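Local coordinates for MutT related protein (Methanosarcina mazei, PDB 3GRN) that probably hydrolyses a phosphate-containing substrate as a member of the Nudix (MutT-like) family, its exact substrate being unassigned, at residues A[12-17]-A[131-136]. Residues are numbered along the deposited sequence; the frame is centred on the assembly and turned at random. Where two conformers were deposited one is given.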
ATOM      1  N   TYR A  12      -9.081   9.274  -6.363  1.00 11.16           N
ATOM      2  CA  TYR A  12      -8.003   9.510  -7.350  1.00 13.33           C
ATOM      3  C   TYR A  12      -7.670  10.994  -7.472  1.00 10.55           C
ATOM      4  O   TYR A  12      -8.506  11.857  -7.154  1.00 11.04           O
ATOM      5  CB  TYR A  12      -8.361   8.911  -8.705  1.00 13.50           C
ATOM      6  CG  TYR A  12      -8.486   7.406  -8.610  1.00 16.13           C
ATOM      7  CD1 TYR A  12      -7.340   6.602  -8.633  1.00 18.80           C
ATOM      8  CD2 TYR A  12      -9.718   6.791  -8.427  1.00 19.61           C
ATOM      9  CE1 TYR A  12      -7.413   5.208  -8.523  1.00 20.24           C
ATOM     10  CE2 TYR A  12      -9.798   5.371  -8.293  1.00 19.34           C
ATOM     11  CZ  TYR A  12      -8.630   4.604  -8.332  1.00 20.90           C
ATOM     12  OH  TYR A  12      -8.668   3.225  -8.223  1.00 25.39           O
ATOM     13  N   ALA A  13      -6.431  11.285  -7.919  1.00 11.16           N
ATOM     14  CA  ALA A  13      -6.008  12.690  -8.108  1.00 15.27           C
ATOM     15  C   ALA A  13      -5.644  12.974  -9.545  1.00 13.81           C
ATOM     16  O   ALA A  13      -4.962  12.168 -10.181  1.00 14.97           O
ATOM     17  CB  ALA A  13      -4.828  13.016  -7.226  1.00 18.28           C
ATOM     18  N   LEU A  14      -6.107  14.122 -10.045  1.00 15.30           N
ATOM     19  CA  LEU A  14      -5.674  14.656 -11.335  1.00 15.10           C
ATOM     20  C   LEU A  14      -4.547  15.640 -11.052  1.00 15.87           C
ATOM     21  O   LEU A  14      -4.778  16.739 -10.534  1.00 18.31           O
ATOM     22  CB  LEU A  14      -6.801  15.413 -12.042  1.00 16.58           C
ATOM     23  CG  LEU A  14      -7.991  14.610 -12.523  1.00 18.61           C
ATOM     24  CD1 LEU A  14      -9.024  15.577 -13.140  1.00 19.24           C
ATOM     25  CD2 LEU A  14      -7.590  13.538 -13.521  1.00 21.60           C
ATOM     26  N   ILE A  15      -3.338  15.231 -11.397  1.00 16.12           N
ATOM     27  CA  ILE A  15      -2.155  16.035 -11.106  1.00 17.29           C
ATOM     28  C   ILE A  15      -1.513  16.377 -12.429  1.00 14.43           C
ATOM     29  O   ILE A  15      -1.166  15.468 -13.173  1.00 16.39           O
ATOM     30  CB  ILE A  15      -1.168  15.249 -10.240  1.00 17.02           C
ATOM     31  CG1 ILE A  15      -1.810  14.932  -8.884  1.00 22.01           C
ATOM     32  CG2 ILE A  15       0.128  16.018 -10.056  1.00 17.58           C
ATOM     33  CD1 ILE A  15      -0.971  14.083  -7.997  1.00 21.21           C
ATOM     34  N   ARG A  16      -1.313  17.679 -12.672  1.00 19.00           N
ATOM     35  CA  ARG A  16      -0.740  18.152 -13.940  0.50 16.28           C
ATOM     36  C   ARG A  16       0.651  18.751 -13.768  1.00 19.73           C
ATOM     37  O   ARG A  16       0.995  19.231 -12.694  1.00 20.60           O
ATOM     38  CB  ARG A  16      -1.644  19.201 -14.602  0.50 18.29           C
ATOM     39  CG  ARG A  16      -3.068  18.751 -14.835  0.50 26.51           C
ATOM     40  CD  ARG A  16      -3.915  19.967 -15.140  0.50 32.33           C
ATOM     41  NE  ARG A  16      -5.341  19.706 -15.002  0.50 31.37           N
ATOM     42  CZ  ARG A  16      -6.006  19.728 -13.851  0.50 28.85           C
ATOM     43  NH1 ARG A  16      -5.382  19.993 -12.705  0.50 29.51           N
ATOM     44  NH2 ARG A  16      -7.306  19.472 -13.848  0.50 33.57           N
ATOM     45  N   ASN A  17       1.434  18.710 -14.845  1.00 19.78           N
ATOM     46  CA  ASN A  17       2.740  19.357 -14.866  1.00 26.36           C
ATOM     47  C   ASN A  17       2.619  20.760 -15.449  1.00 27.74           C
ATOM     48  O   ASN A  17       1.511  21.208 -15.765  1.00 25.39           O
ATOM     49  CB  ASN A  17       3.786  18.511 -15.623  1.00 22.78           C
ATOM     50  CG  ASN A  17       3.446  18.276 -17.108  1.00 24.67           C
ATOM     51  OD1 ASN A  17       2.514  18.854 -17.672  1.00 26.55           O
ATOM     52  ND2 ASN A  17       4.226  17.408 -17.741  1.00 27.37           N
ATOM     53  N   GLU A 131     -13.181  11.774 -20.908  1.00 25.14           N
ATOM     54  CA  GLU A 131     -14.072  12.279 -21.954  1.00 29.08           C
ATOM     55  C   GLU A 131     -15.147  13.191 -21.357  1.00 28.34           C
ATOM     56  O   GLU A 131     -15.450  14.245 -21.904  1.00 35.17           O
ATOM     57  CB  GLU A 131     -14.704  11.123 -22.731  1.00 31.74           C
ATOM     58  CG  GLU A 131     -14.696  11.309 -24.254  1.00 53.66           C
ATOM     59  CD  GLU A 131     -15.239  12.661 -24.703  1.00 67.34           C
ATOM     60  OE1 GLU A 131     -16.435  12.938 -24.464  1.00 75.06           O
ATOM     61  OE2 GLU A 131     -14.467  13.448 -25.296  1.00 72.46           O
ATOM     62  N   ARG A 132     -15.685  12.789 -20.207  1.00 26.84           N
ATOM     63  CA  ARG A 132     -16.673  13.557 -19.464  1.00 23.12           C
ATOM     64  C   ARG A 132     -16.056  14.823 -18.841  1.00 27.55           C
ATOM     65  O   ARG A 132     -16.626  15.905 -18.948  1.00 28.76           O
ATOM     66  CB  ARG A 132     -17.307  12.632 -18.404  1.00 23.58           C
ATOM     67  CG  ARG A 132     -18.264  13.255 -17.421  1.00 27.40           C
ATOM     68  CD  ARG A 132     -18.999  12.160 -16.603  1.00 33.36           C
ATOM     69  NE  ARG A 132     -18.116  11.320 -15.772  1.00 37.79           N
ATOM     70  CZ  ARG A 132     -17.804  10.050 -16.040  1.00 36.30           C
ATOM     71  NH1 ARG A 132     -18.292   9.460 -17.124  1.00 39.36           N
ATOM     72  NH2 ARG A 132     -17.003   9.363 -15.234  1.00 30.35           N
ATOM     73  N   PHE A 133     -14.885  14.687 -18.209  1.00 24.55           N
ATOM     74  CA  PHE A 133     -14.156  15.824 -17.631  1.00 25.57           C
ATOM     75  C   PHE A 133     -13.879  16.920 -18.675  1.00 27.75           C
ATOM     76  O   PHE A 133     -14.062  18.104 -18.399  1.00 29.42           O
ATOM     77  CB  PHE A 133     -12.844  15.332 -17.021  1.00 24.87           C
ATOM     78  CG  PHE A 133     -12.036  16.401 -16.348  1.00 20.78           C
ATOM     79  CD1 PHE A 133     -12.422  16.911 -15.109  1.00 23.56           C
ATOM     80  CD2 PHE A 133     -10.870  16.887 -16.948  1.00 26.63           C
ATOM     81  CE1 PHE A 133     -11.661  17.892 -14.475  1.00 28.55           C
ATOM     82  CE2 PHE A 133     -10.100  17.860 -16.320  1.00 23.44           C
ATOM     83  CZ  PHE A 133     -10.501  18.368 -15.087  1.00 28.96           C
ATOM     84  N   ASP A 134     -13.443  16.493 -19.858  1.00 26.05           N
ATOM     85  CA  ASP A 134     -13.129  17.386 -20.983  1.00 35.87           C
ATOM     86  C   ASP A 134     -14.349  18.214 -21.408  1.00 36.21           C
ATOM     87  O   ASP A 134     -14.243  19.428 -21.622  1.00 35.24           O
ATOM     88  CB  ASP A 134     -12.601  16.566 -22.166  1.00 32.27           C
ATOM     89  CG  ASP A 134     -12.220  17.426 -23.380  1.00 46.53           C
ATOM     90  OD1 ASP A 134     -11.636  18.520 -23.211  1.00 47.59           O
ATOM     91  OD2 ASP A 134     -12.485  16.978 -24.518  1.00 58.46           O
ATOM     92  N   ARG A 135     -15.501  17.557 -21.505  1.00 34.69           N
ATOM     93  CA  ARG A 135     -16.726  18.243 -21.907  1.00 38.87           C
ATOM     94  C   ARG A 135     -17.288  19.159 -20.807  1.00 40.35           C
ATOM     95  O   ARG A 135     -17.907  20.177 -21.107  1.00 37.98           O
ATOM     96  CB  ARG A 135     -17.770  17.258 -22.465  1.00 40.11           C
ATOM     97  CG  ARG A 135     -18.790  16.713 -21.473  1.00 53.81           C
ATOM     98  CD  ARG A 135     -19.889  15.940 -22.191  1.00 50.27           C
ATOM     99  NE  ARG A 135     -19.474  14.580 -22.530  1.00 57.55           N
ATOM    100  CZ  ARG A 135     -19.777  13.504 -21.809  1.00 56.25           C
ATOM    101  NH1 ARG A 135     -20.514  13.619 -20.708  1.00 53.30           N
ATOM    102  NH2 ARG A 135     -19.350  12.309 -22.193  1.00 54.41           N
ATOM    103  N   GLU A 136     -17.039  18.829 -19.539  1.00 31.83           N
ATOM    104  CA  GLU A 136     -17.504  19.684 -18.451  1.00 32.80           C
ATOM    105  C   GLU A 136     -16.599  20.906 -18.220  1.00 37.40           C
ATOM    106  O   GLU A 136     -17.028  21.893 -17.617  1.00 37.90           O
ATOM    107  CB  GLU A 136     -17.752  18.875 -17.162  1.00 29.51           C
ATOM    108  CG  GLU A 136     -18.802  17.766 -17.369  1.00 26.33           C
ATOM    109  CD  GLU A 136     -19.061  16.900 -16.138  1.00 36.57           C
ATOM    110  OE1 GLU A 136     -18.334  17.029 -15.123  1.00 31.34           O
ATOM    111  OE2 GLU A 136     -20.011  16.082 -16.197  1.00 36.12           O
TER
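This is a small, buried helix-on-sheet contact in which F133 of the C-terminal helix 124-137 meets L14 and R16 of strand 7-16. The backbones stay well apart, with L14 CA and F133 CA 10.6 Å from each other, and the contact is made by side chains alone. At F133 a chi1 of -178° sets CG opposite the backbone N, and the ring reaches across to L14 and R16. L14 CD1 sits over one face of that ring, offset toward the rim. It is a CH-pi contact, with CD1 3.9 Å from the ring centroid of F133. Strand 7-16 is an inner strand of the mixed sheet of the Nudix fold. The CA-CB bonds of L14 and R16 point toward 131-136, while A13 and I15 touch helix 51-63 instead. R16 brings NH2 to 3.6 Å from F133 CZ, which lies at the edge of the guanidinium, in its plane. The guanidinium and ring planes are 32° apart, and with CZ at that edge the two groups do not stack. The same NH2 also forms a salt bridge with D91 OD2 on strand 84-94. With an alanine at F133, L14 CD1 would probably lose the ring face it packs on, and R16 NH2 its contact with CZ, leaving a gap between helix and strand.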